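Local coordinates for protein DsrH (Allochromatium vinosum, PDB 2HY5) that forms, together with DsrE and DsrF, the DsrEFH complex, which probably takes part in sulfur transfer during sulfur oxidation, at residues C[29-34]-C[86-91]; C[71-76]-C[80-85]; C[16-21]-C[47-52]; C[35-40]-C[59-64]. One frame throughout, in Å; residues are numbered along the deposited sequence.

Overall arrangement
The five-stranded parallel sheet is the common frame. Contacts 1 and 4 are buried: contact 1 packs helix 85-94 on strand 29-32 with aromatic and aliphatic groups, and contact 4 lays the turn 35-40 on the neighbouring strand 58-62 with aliphatic groups alone. Backbone bonds between V30, L32 and Y60 tie these two together. Contact 2, partly buried, sets the loop 71-76 against the outermost strand 81-83 of this chain's sheet, which also pairs with strand 58-62; it mixes valine and isoleucine packing with a partly exposed acidic side chain. None of the four has a hydrogen bond across it; contact 3, between helices 16-23 and 47-53, is the surface one and the more polar, although V50 beneath it reaches L59 of contact 4.

Contact 1: residues C[29-34]-C[86-91]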
loop_
_atom_site.group_PDB
_atom_site.type_symbol
_atom_site.label_atom_id
_atom_site.label_comp_id
_atom_site.label_asym_id
_atom_site.label_seq_id
_atom_site.Cartn_x
_atom_site.Cartn_y
_atom_site.Cartn_z
ATOM N N SER C 29 25.084 5.628 -0.806
ATOM C CA SER C 29 24.425 6.169 0.369
ATOM C C SER C 29 23.004 5.635 0.439
ATOM O O SER C 29 22.385 5.354 -0.585
ATOM C CB SER C 29 24.403 7.696 0.317
ATOM O OG SER C 29 25.716 8.223 0.382
ATOM N N VAL C 30 22.502 5.487 1.657
ATOM C CA VAL C 30 21.151 5.001 1.871
ATOM C C VAL C 30 20.459 5.929 2.857
ATOM O O VAL C 30 20.997 6.234 3.925
ATOM C CB VAL C 30 21.146 3.565 2.453
ATOM C CG1 VAL C 30 19.718 3.101 2.668
ATOM C CG2 VAL C 30 21.867 2.610 1.515
ATOM N N LEU C 31 19.271 6.397 2.488
ATOM C CA LEU C 31 18.502 7.271 3.357
ATOM C C LEU C 31 17.225 6.584 3.778
ATOM O O LEU C 31 16.449 6.109 2.940
ATOM C CB LEU C 31 18.139 8.586 2.662
ATOM C CG LEU C 31 17.168 9.445 3.490
ATOM C CD1 LEU C 31 17.879 9.986 4.729
ATOM C CD2 LEU C 31 16.635 10.585 2.651
ATOM N N LEU C 32 17.014 6.543 5.084
ATOM C CA LEU C 32 15.828 5.937 5.658
ATOM C C LEU C 32 14.879 7.066 6.029
ATOM O O LEU C 32 15.251 7.969 6.776
ATOM C CB LEU C 32 16.209 5.162 6.917
ATOM C CG LEU C 32 17.288 4.089 6.736
ATOM C CD1 LEU C 32 17.742 3.575 8.108
ATOM C CD2 LEU C 32 16.735 2.956 5.880
ATOM N N PHE C 33 13.667 7.039 5.485
ATOM C CA PHE C 33 12.702 8.067 5.837
ATOM C C PHE C 33 11.320 7.433 5.951
ATOM O O PHE C 33 11.145 6.267 5.603
ATOM C CB PHE C 33 12.752 9.259 4.857
ATOM C CG PHE C 33 12.215 8.977 3.479
ATOM C CD1 PHE C 33 12.795 8.012 2.661
ATOM C CD2 PHE C 33 11.159 9.731 2.973
ATOM C CE1 PHE C 33 12.335 7.807 1.360
ATOM C CE2 PHE C 33 10.694 9.534 1.676
ATOM C CZ PHE C 33 11.283 8.571 0.867
ATOM N N GLU C 34 10.353 8.181 6.469
ATOM C CA GLU C 34 9.019 7.641 6.694
ATOM C C GLU C 34 9.178 6.432 7.619
ATOM O O GLU C 34 9.926 6.495 8.593
ATOM C CB GLU C 34 8.353 7.250 5.367
ATOM C CG GLU C 34 7.949 8.459 4.531
ATOM C CD GLU C 34 7.197 8.094 3.264
ATOM O OE1 GLU C 34 6.614 6.991 3.208
ATOM O OE2 GLU C 34 7.176 8.923 2.329
ATOM N N ALA C 86 16.440 19.407 4.413
ATOM C CA ALA C 86 17.457 20.123 3.654
ATOM C C ALA C 86 18.627 19.168 3.403
ATOM O O ALA C 86 19.225 19.182 2.332
ATOM C CB ALA C 86 17.927 21.358 4.426
ATOM N N GLY C 87 18.938 18.332 4.395
ATOM C CA GLY C 87 20.016 17.369 4.246
ATOM C C GLY C 87 19.668 16.307 3.217
ATOM O O GLY C 87 20.533 15.814 2.494
ATOM N N PHE C 88 18.386 15.953 3.167
ATOM C CA PHE C 88 17.856 14.965 2.230
ATOM C C PHE C 88 18.112 15.513 0.825
ATOM O O PHE C 88 18.615 14.814 -0.056
ATOM C CB PHE C 88 16.353 14.802 2.517
ATOM C CG PHE C 88 15.651 13.727 1.714
ATOM C CD1 PHE C 88 14.351 13.363 2.053
ATOM C CD2 PHE C 88 16.246 13.121 0.608
ATOM C CE1 PHE C 88 13.651 12.416 1.305
ATOM C CE2 PHE C 88 15.555 12.175 -0.145
ATOM C CZ PHE C 88 14.253 11.822 0.204
ATOM N N VAL C 89 17.777 16.782 0.627
ATOM C CA VAL C 89 17.995 17.421 -0.665
ATOM C C VAL C 89 19.482 17.414 -1.036
ATOM O O VAL C 89 19.833 17.102 -2.173
ATOM C CB VAL C 89 17.485 18.876 -0.660
ATOM C CG1 VAL C 89 17.932 19.595 -1.934
ATOM C CG2 VAL C 89 15.972 18.884 -0.563
ATOM N N ASP C 90 20.355 17.760 -0.093
ATOM C CA ASP C 90 21.787 17.767 -0.386
ATOM C C ASP C 90 22.291 16.380 -0.776
ATOM O O ASP C 90 23.186 16.256 -1.609
ATOM C CB ASP C 90 22.595 18.286 0.808
ATOM C CG ASP C 90 22.449 19.781 1.004
ATOM O OD1 ASP C 90 22.227 20.497 0.005
ATOM O OD2 ASP C 90 22.572 20.244 2.156
ATOM N N LEU C 91 21.730 15.339 -0.171
ATOM C CA LEU C 91 22.142 13.984 -0.507
ATOM C C LEU C 91 21.806 13.647 -1.959
ATOM O O LEU C 91 22.589 12.989 -2.644
ATOM C CB LEU C 91 21.473 12.963 0.421
ATOM C CG LEU C 91 22.036 12.856 1.843
ATOM C CD1 LEU C 91 21.194 11.883 2.658
ATOM C CD2 LEU C 91 23.485 12.390 1.787
#
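The F88 ring carries L31 CD2 over the centre of one face, a CH-pi contact, and presents its own edge to the face of F33. In that T-shaped pair the centroids are 5.3 Å apart and the planes stand at 63°; F88 CE1 lies 4.0 Å above the F33 plane, displaced toward the ring's rim, nearest to CD2. F88 reaches this far because its CG is anti to the backbone N (chi1 -175°). The contact is a helix-on-sheet packing of an alpha/beta fold: helix 85-94 packs on one face of the parallel sheet, against L31 of strand 29-32, whose neighbours V30 and L32 serve helix 16-23. One helical turn after F88, L91 CD1 touches L31 CD1 at 4.3 Å. With an alanine at F88, L31 CD2 and the F33 face would probably lose this aromatic neighbour and a gap would open between helix and strand. F23 of the DsrE chain adds a further edge-to-face partner to F88, so the ring takes part in the subunit interface as well, and D90 forms a salt bridge with K30 of DsrE.

Contact 2: residues C[71-76]-C[80-85]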
loop_
_atom_site.group_PDB
_atom_site.type_symbol
_atom_site.label_atom_id
_atom_site.label_comp_id
_atom_site.label_asym_id
_atom_site.label_seq_id
_atom_site.Cartn_x
_atom_site.Cartn_y
_atom_site.Cartn_z
ATOM N N PHE C 71 11.284 8.947 18.562
ATOM C CA PHE C 71 12.678 8.654 18.870
ATOM C C PHE C 71 13.631 9.826 18.716
ATOM O O PHE C 71 13.548 10.587 17.754
ATOM C CB PHE C 71 13.159 7.478 18.019
ATOM C CG PHE C 71 12.283 6.268 18.134
ATOM C CD1 PHE C 71 11.181 6.107 17.297
ATOM C CD2 PHE C 71 12.513 5.324 19.128
ATOM C CE1 PHE C 71 10.317 5.021 17.453
ATOM C CE2 PHE C 71 11.658 4.239 19.293
ATOM C CZ PHE C 71 10.555 4.088 18.453
ATOM N N SER C 72 14.532 9.968 19.685
ATOM C CA SER C 72 15.525 11.035 19.648
ATOM C C SER C 72 16.744 10.506 18.899
ATOM O O SER C 72 16.877 9.300 18.699
ATOM C CB SER C 72 15.919 11.451 21.069
ATOM O OG SER C 72 16.492 10.364 21.769
ATOM N N ASP C 73 17.632 11.405 18.490
ATOM C CA ASP C 73 18.826 11.022 17.739
ATOM C C ASP C 73 19.713 10.023 18.469
ATOM O O ASP C 73 20.454 9.263 17.845
ATOM C CB ASP C 73 19.655 12.265 17.409
ATOM C CG ASP C 73 18.888 13.278 16.583
ATOM O OD1 ASP C 73 19.447 14.364 16.312
ATOM O OD2 ASP C 73 17.731 12.997 16.204
ATOM N N GLU C 74 19.632 10.035 19.794
ATOM C CA GLU C 74 20.445 9.156 20.625
ATOM C C GLU C 74 20.003 7.702 20.540
ATOM O O GLU C 74 20.724 6.800 20.966
ATOM C CB GLU C 74 20.393 9.619 22.086
ATOM C CG GLU C 74 19.642 10.930 22.298
ATOM C CD GLU C 74 20.282 12.083 21.550
ATOM O OE1 GLU C 74 21.447 12.394 21.857
ATOM O OE2 GLU C 74 19.639 12.677 20.656
ATOM N N ARG C 75 18.821 7.477 19.979
ATOM C CA ARG C 75 18.280 6.129 19.860
ATOM C C ARG C 75 18.754 5.432 18.594
ATOM O O ARG C 75 18.500 4.249 18.398
ATOM C CB ARG C 75 16.750 6.181 19.862
ATOM C CG ARG C 75 16.142 6.795 21.114
ATOM C CD ARG C 75 16.416 5.939 22.339
ATOM N NE ARG C 75 15.615 4.717 22.363
ATOM C CZ ARG C 75 14.307 4.682 22.609
ATOM N NH1 ARG C 75 13.639 5.803 22.853
ATOM N NH2 ARG C 75 13.665 3.523 22.614
ATOM N N VAL C 76 19.445 6.171 17.734
ATOM C CA VAL C 76 19.928 5.626 16.475
ATOM C C VAL C 76 21.211 4.808 16.620
ATOM O O VAL C 76 22.013 5.041 17.528
ATOM C CB VAL C 76 20.180 6.771 15.464
ATOM C CG1 VAL C 76 20.653 6.215 14.137
ATOM C CG2 VAL C 76 18.911 7.580 15.285
ATOM N N ILE C 80 24.948 6.044 11.818
ATOM C CA ILE C 80 23.907 6.517 10.914
ATOM C C ILE C 80 23.738 8.007 11.188
ATOM O O ILE C 80 23.418 8.405 12.303
ATOM C CB ILE C 80 22.569 5.805 11.176
ATOM C CG1 ILE C 80 22.743 4.298 10.988
ATOM C CG2 ILE C 80 21.504 6.329 10.217
ATOM C CD1 ILE C 80 21.470 3.503 11.178
ATOM N N SER C 81 23.963 8.826 10.165
ATOM C CA SER C 81 23.857 10.273 10.300
ATOM C C SER C 81 22.410 10.727 10.210
ATOM O O SER C 81 21.694 10.325 9.300
ATOM C CB SER C 81 24.651 10.965 9.191
ATOM O OG SER C 81 26.021 10.613 9.234
ATOM N N VAL C 82 21.992 11.570 11.148
ATOM C CA VAL C 82 20.629 12.093 11.155
ATOM C C VAL C 82 20.621 13.388 10.344
ATOM O O VAL C 82 21.435 14.279 10.583
ATOM C CB VAL C 82 20.153 12.382 12.594
ATOM C CG1 VAL C 82 18.716 12.891 12.588
ATOM C CG2 VAL C 82 20.266 11.118 13.437
ATOM N N VAL C 83 19.708 13.473 9.380
ATOM C CA VAL C 83 19.590 14.649 8.522
ATOM C C VAL C 83 18.151 15.172 8.504
ATOM O O VAL C 83 17.221 14.461 8.879
ATOM C CB VAL C 83 19.987 14.317 7.071
ATOM C CG1 VAL C 83 21.422 13.806 7.026
ATOM C CG2 VAL C 83 19.031 13.275 6.497
ATOM N N ASP C 84 17.969 16.425 8.091
ATOM C CA ASP C 84 16.621 16.978 7.995
ATOM C C ASP C 84 16.274 17.008 6.514
ATOM O O ASP C 84 17.019 16.473 5.697
ATOM C CB ASP C 84 16.538 18.386 8.596
ATOM C CG ASP C 84 17.624 19.303 8.092
ATOM O OD1 ASP C 84 18.163 19.051 6.995
ATOM O OD2 ASP C 84 17.930 20.289 8.793
ATOM N N TYR C 85 15.153 17.617 6.152
ATOM C CA TYR C 85 14.788 17.643 4.740
ATOM C C TYR C 85 15.818 18.361 3.875
ATOM O O TYR C 85 16.056 17.966 2.731
ATOM C CB TYR C 85 13.399 18.257 4.556
ATOM C CG TYR C 85 12.279 17.287 4.886
ATOM C CD1 TYR C 85 11.522 17.426 6.051
ATOM C CD2 TYR C 85 11.990 16.220 4.038
ATOM C CE1 TYR C 85 10.501 16.522 6.362
ATOM C CE2 TYR C 85 10.972 15.312 4.336
ATOM C CZ TYR C 85 10.234 15.469 5.497
ATOM O OH TYR C 85 9.227 14.578 5.795
#
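V76, I80 and V82 make the apolar part of this contact, in which the loop 71-76 folds back on strand 81-83 through a short connection. The two methyls of V76 divide the work: CG1, anti to the backbone N (chi1 -179°), lies 3.6 Å from I80 CB, whereas CG2 meets V82 CG2 at 4.2 Å. The V76 and I80 side chains cross at about a right angle. Mixed contact comes from D73, whose carboxylate lies obliquely against the V82 isopropyl group, OD2 being 3.7 Å from V82 CG1 and CG slightly farther from both methyls. OD2 also has a long, weak ion pair with K67. Replacing D73 with an alanine would probably leave the V82 methyls less covered and K67 without this distant counter-charge. Hydrogen bonding within the loop closes the 3-10 turn at 73-75, R75 N to S72 O at 3.0 Å. Separately, D84 at the N-cap of helix 85-94 bonds through OD1 to G87 N, just past the segment. Strand 81-83 pairs with 58-62 and is an outermost strand of the sheet within this chain, while R75 forms a salt bridge with D96 of DsrF. No hydrogen bond crosses the contact; the loop is joined to the strand by van der Waals packing, buried at V76 and I80 and partly exposed at D73 and V82.

Contact 3: residues C[16-21]-C[47-52]; sequences SLESCL and ESQVTE
E18 and L21 of helix 16-23 meet Q49 of helix 47-53 where two helices that pack on the same face of the parallel sheet come side by side, a surface seam of the alpha/beta fold. The nearest CA atoms are those of L21 and V50 at 8.1 Å, and the touching is done by side-chain ends and a backbone oxygen. E18 has CG anti to the carbonyl carbon and an extended chain beyond it, which carries its carboxylate along the outer side of the seam toward Q49. The chain of Q49 too is extended past CG, which brings its amide to E18. The carboxylate and amide planes stand 40° apart, with E18 OE2 and Q49 OE1 3.7 Å from each other; OE1 is equally far from E18 CG. Deeper in the seam L21 points a methyl at the backbone, CD1 lying 4.0 Å from Q49 O. L17 and V50 lie toward the sheet, where L17 packs on L32 and V50 on L59. Helix 47-53 is reinforced from within: T51 OG1 donates to E47 O at 2.9 Å from above the carbonyl plane, and the same oxygen accepts T51 N. On helix 16-23, S19 OG bonds to D45 of DsrF. The oxygens of E18 and Q49, as modelled, form no hydrogen bond and add little attraction, if any, which is consistent with a loose surface contact; the two helices are probably held mainly by their packing on the sheet.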
loop_
_atom_site.group_PDB
_atom_site.type_symbol
_atom_site.label_atom_id
_atom_site.label_comp_id
_atom_site.label_asym_id
_atom_site.label_seq_id
_atom_site.Cartn_x
_atom_site.Cartn_y
_atom_site.Cartn_z
ATOM N N SER C 16 11.904 -4.235 1.479
ATOM C CA SER C 16 12.609 -3.144 0.813
ATOM C C SER C 16 14.022 -2.871 1.316
ATOM O O SER C 16 14.956 -2.760 0.518
ATOM C CB SER C 16 11.784 -1.862 0.910
ATOM O OG SER C 16 10.529 -2.039 0.284
ATOM N N LEU C 17 14.178 -2.756 2.632
ATOM C CA LEU C 17 15.488 -2.480 3.208
ATOM C C LEU C 17 16.475 -3.613 2.916
ATOM O O LEU C 17 17.618 -3.366 2.521
ATOM C CB LEU C 17 15.354 -2.248 4.720
ATOM C CG LEU C 17 16.554 -1.744 5.538
ATOM C CD1 LEU C 17 17.275 -2.916 6.162
ATOM C CD2 LEU C 17 17.484 -0.911 4.664
ATOM N N GLU C 18 16.035 -4.854 3.090
ATOM C CA GLU C 18 16.906 -5.996 2.840
ATOM C C GLU C 18 17.394 -6.051 1.394
ATOM O O GLU C 18 18.563 -6.340 1.142
ATOM C CB GLU C 18 16.191 -7.298 3.207
ATOM C CG GLU C 18 15.890 -7.417 4.692
ATOM C CD GLU C 18 15.271 -8.749 5.061
ATOM O OE1 GLU C 18 14.191 -9.076 4.523
ATOM O OE2 GLU C 18 15.863 -9.470 5.893
ATOM N N SER C 19 16.508 -5.770 0.444
ATOM C CA SER C 19 16.891 -5.790 -0.963
ATOM C C SER C 19 17.881 -4.662 -1.251
ATOM O O SER C 19 18.844 -4.837 -1.995
ATOM C CB SER C 19 15.660 -5.628 -1.856
ATOM O OG SER C 19 14.731 -6.670 -1.621
ATOM N N CYS C 20 17.637 -3.502 -0.652
ATOM C CA CYS C 20 18.510 -2.354 -0.850
ATOM C C CYS C 20 19.929 -2.661 -0.392
ATOM O O CYS C 20 20.894 -2.462 -1.138
ATOM C CB CYS C 20 17.983 -1.148 -0.075
ATOM S SG CYS C 20 19.151 0.234 -0.013
ATOM N N LEU C 21 20.051 -3.160 0.832
ATOM C CA LEU C 21 21.359 -3.478 1.394
ATOM C C LEU C 21 22.104 -4.546 0.605
ATOM O O LEU C 21 23.333 -4.609 0.646
ATOM C CB LEU C 21 21.211 -3.908 2.857
ATOM C CG LEU C 21 20.648 -2.839 3.802
ATOM C CD1 LEU C 21 20.664 -3.364 5.228
ATOM C CD2 LEU C 21 21.472 -1.560 3.701
ATOM N N GLU C 47 19.319 -4.783 13.661
ATOM C CA GLU C 47 20.505 -3.988 13.976
ATOM C C GLU C 47 21.778 -4.616 13.406
ATOM O O GLU C 47 22.632 -3.919 12.862
ATOM C CB GLU C 47 20.664 -3.821 15.492
ATOM C CG GLU C 47 21.837 -2.924 15.876
ATOM C CD GLU C 47 22.141 -2.930 17.363
ATOM O OE1 GLU C 47 21.226 -2.665 18.166
ATOM O OE2 GLU C 47 23.307 -3.195 17.730
ATOM N N SER C 48 21.899 -5.935 13.529
ATOM C CA SER C 48 23.075 -6.644 13.035
ATOM C C SER C 48 23.349 -6.399 11.557
ATOM O O SER C 48 24.474 -6.073 11.172
ATOM C CB SER C 48 22.928 -8.151 13.274
ATOM O OG SER C 48 22.921 -8.450 14.657
ATOM N N GLN C 49 22.327 -6.569 10.729
ATOM C CA GLN C 49 22.484 -6.375 9.295
ATOM C C GLN C 49 22.697 -4.914 8.925
ATOM O O GLN C 49 23.385 -4.608 7.951
ATOM C CB GLN C 49 21.277 -6.952 8.549
ATOM C CG GLN C 49 19.925 -6.528 9.092
ATOM C CD GLN C 49 18.787 -7.352 8.513
ATOM O OE1 GLN C 49 18.539 -7.328 7.307
ATOM N NE2 GLN C 49 18.093 -8.092 9.373
ATOM N N VAL C 50 22.111 -4.006 9.696
ATOM C CA VAL C 50 22.290 -2.587 9.418
ATOM C C VAL C 50 23.716 -2.180 9.788
ATOM O O VAL C 50 24.380 -1.474 9.034
ATOM C CB VAL C 50 21.277 -1.732 10.204
ATOM C CG1 VAL C 50 21.538 -0.248 9.954
ATOM C CG2 VAL C 50 19.862 -2.091 9.769
ATOM N N THR C 51 24.187 -2.649 10.939
ATOM C CA THR C 51 25.537 -2.334 11.391
ATOM C C THR C 51 26.557 -2.844 10.378
ATOM O O THR C 51 27.536 -2.163 10.072
ATOM C CB THR C 51 25.823 -2.960 12.769
ATOM O OG1 THR C 51 24.907 -2.422 13.734
ATOM C CG2 THR C 51 27.250 -2.657 13.209
ATOM N N GLU C 52 26.324 -4.044 9.854
ATOM C CA GLU C 52 27.222 -4.615 8.860
ATOM C C GLU C 52 27.277 -3.717 7.626
ATOM O O GLU C 52 28.337 -3.528 7.035
ATOM C CB GLU C 52 26.751 -6.015 8.458
ATOM C CG GLU C 52 27.577 -7.146 9.048
ATOM C CD GLU C 52 28.984 -7.201 8.480
ATOM O OE1 GLU C 52 29.740 -6.221 8.651
ATOM O OE2 GLU C 52 29.334 -8.227 7.858
#

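Contact 4: residues C[35-40]-C[59-64]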
loop_
_atom_site.group_PDB
_atom_site.type_symbol
_atom_site.label_atom_id
_atom_site.label_comp_id
_atom_site.label_asym_id
_atom_site.label_seq_id
_atom_site.Cartn_x
_atom_site.Cartn_y
_atom_site.Cartn_z
ATOM N N ASP C 35 8.494 5.334 7.316
ATOM C CA ASP C 35 8.574 4.138 8.151
ATOM C C ASP C 35 9.926 3.418 8.079
ATOM O O ASP C 35 10.202 2.516 8.879
ATOM C CB ASP C 35 7.443 3.171 7.784
ATOM C CG ASP C 35 6.077 3.664 8.242
ATOM O OD1 ASP C 35 5.067 3.026 7.873
ATOM O OD2 ASP C 35 6.000 4.675 8.983
ATOM N N GLY C 36 10.767 3.807 7.124
ATOM C CA GLY C 36 12.076 3.185 7.012
ATOM C C GLY C 36 12.944 3.521 8.217
ATOM O O GLY C 36 13.930 2.831 8.499
ATOM N N ILE C 37 12.570 4.589 8.920
ATOM C CA ILE C 37 13.275 5.081 10.112
ATOM C C ILE C 37 13.504 4.025 11.194
ATOM O O ILE C 37 14.520 4.037 11.887
ATOM C CB ILE C 37 12.488 6.271 10.733
ATOM C CG1 ILE C 37 13.217 7.574 10.437
ATOM C CG2 ILE C 37 12.243 6.064 12.225
ATOM C CD1 ILE C 37 13.234 7.921 8.992
ATOM N N TYR C 38 12.553 3.114 11.337
ATOM C CA TYR C 38 12.658 2.089 12.365
ATOM C C TYR C 38 13.906 1.217 12.229
ATOM O O TYR C 38 14.413 0.694 13.220
ATOM C CB TYR C 38 11.395 1.231 12.356
ATOM C CG TYR C 38 10.153 2.021 12.712
ATOM C CD1 TYR C 38 9.114 2.180 11.793
ATOM C CD2 TYR C 38 10.013 2.600 13.971
ATOM C CE1 TYR C 38 7.968 2.894 12.121
ATOM C CE2 TYR C 38 8.864 3.315 14.314
ATOM C CZ TYR C 38 7.845 3.457 13.379
ATOM O OH TYR C 38 6.695 4.144 13.701
ATOM N N ALA C 39 14.401 1.069 11.007
ATOM C CA ALA C 39 15.594 0.265 10.774
ATOM C C ALA C 39 16.843 0.909 11.379
ATOM O O ALA C 39 17.832 0.231 11.629
ATOM C CB ALA C 39 15.793 0.054 9.276
ATOM N N ALA C 40 16.794 2.214 11.622
ATOM C CA ALA C 40 17.950 2.919 12.173
ATOM C C ALA C 40 18.056 2.857 13.695
ATOM O O ALA C 40 19.045 3.310 14.273
ATOM C CB ALA C 40 17.923 4.375 11.716
ATOM N N LEU C 59 25.064 5.502 5.757
ATOM C CA LEU C 59 23.642 5.459 6.090
ATOM C C LEU C 59 23.170 6.756 6.734
ATOM O O LEU C 59 23.866 7.339 7.571
ATOM C CB LEU C 59 23.357 4.297 7.047
ATOM C CG LEU C 59 23.801 2.891 6.643
ATOM C CD1 LEU C 59 23.327 1.900 7.702
ATOM C CD2 LEU C 59 23.237 2.526 5.277
ATOM N N TYR C 60 21.977 7.193 6.339
ATOM C CA TYR C 60 21.375 8.415 6.860
ATOM C C TYR C 60 19.936 8.123 7.248
ATOM O O TYR C 60 19.307 7.230 6.683
ATOM C CB TYR C 60 21.369 9.514 5.797
ATOM C CG TYR C 60 22.729 9.863 5.257
ATOM C CD1 TYR C 60 23.350 9.061 4.300
ATOM C CD2 TYR C 60 23.409 10.987 5.721
ATOM C CE1 TYR C 60 24.619 9.374 3.817
ATOM C CE2 TYR C 60 24.680 11.307 5.245
ATOM C CZ TYR C 60 25.277 10.496 4.297
ATOM O OH TYR C 60 26.541 10.799 3.848
ATOM N N VAL C 61 19.421 8.878 8.209
ATOM C CA VAL C 61 18.046 8.706 8.649
ATOM C C VAL C 61 17.425 10.093 8.747
ATOM O O VAL C 61 18.081 11.035 9.183
ATOM C CB VAL C 61 17.987 7.982 10.023
ATOM C CG1 VAL C 61 18.685 8.802 11.094
ATOM C CG2 VAL C 61 16.544 7.720 10.410
ATOM N N LEU C 62 16.168 10.225 8.330
ATOM C CA LEU C 62 15.504 11.525 8.363
ATOM C C LEU C 62 14.996 11.862 9.764
ATOM O O LEU C 62 14.062 11.240 10.270
ATOM C CB LEU C 62 14.353 11.551 7.347
ATOM C CG LEU C 62 13.716 12.916 7.081
ATOM C CD1 LEU C 62 14.735 13.881 6.478
ATOM C CD2 LEU C 62 12.547 12.730 6.132
ATOM N N GLY C 63 15.632 12.855 10.382
ATOM C CA GLY C 63 15.279 13.278 11.727
ATOM C C GLY C 63 13.813 13.594 11.958
ATOM O O GLY C 63 13.258 13.200 12.985
ATOM N N PRO C 64 13.160 14.325 11.041
ATOM C CA PRO C 64 11.742 14.656 11.210
ATOM C C PRO C 64 10.865 13.412 11.373
ATOM O O PRO C 64 9.957 13.398 12.207
ATOM C CB PRO C 64 11.427 15.443 9.944
ATOM C CG PRO C 64 12.708 16.175 9.698
ATOM C CD PRO C 64 13.739 15.082 9.915
#
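I37 and A40 of the turn 35-40 close over V61 of strand 58-62, near the centre of the chain. V61 CG2 is the group they share: it is anti to the backbone N, and CG1 takes the position between N and the carbonyl carbon (chi1 62°), which leaves CG2 to point into the turn. A40 CB rests on it at 3.8 Å. The I37 side chain crosses V61 at about a right angle, with CG1 3.3 Å and CD1 3.6 Å from the same methyl. I37 is unusual, its chi1 of -106° lying well away from a staggered value; since CG1 is also tighter against V61 than carbon atoms normally sit, the exact pose of this side chain is somewhat doubtful. Its CD1 continues alongside the strand end, 3.7 Å from L62 O and 4.1 Å from L62 CB. L62 itself sits at the N-cap position of helix 63-68, and its side chain also touches Y85 of helix 85-94. The turn keeps its shape through its own backbone, A40 N bonding to I37 O at 2.9 Å. It follows strand 29-32, the sheet neighbour of 58-62, and packs against both strands: A40 also touches L32, and I37 reaches D65 and L66 of helix 63-68. From the same turn, the Y38 ring stacks on Y49 of the DsrF chain, so this short segment faces the core and a partner subunit. No hydrogen bond links the two segments; aliphatic groups, buried, with the L62 carbonyl beside them, join turn to strand by van der Waals packing.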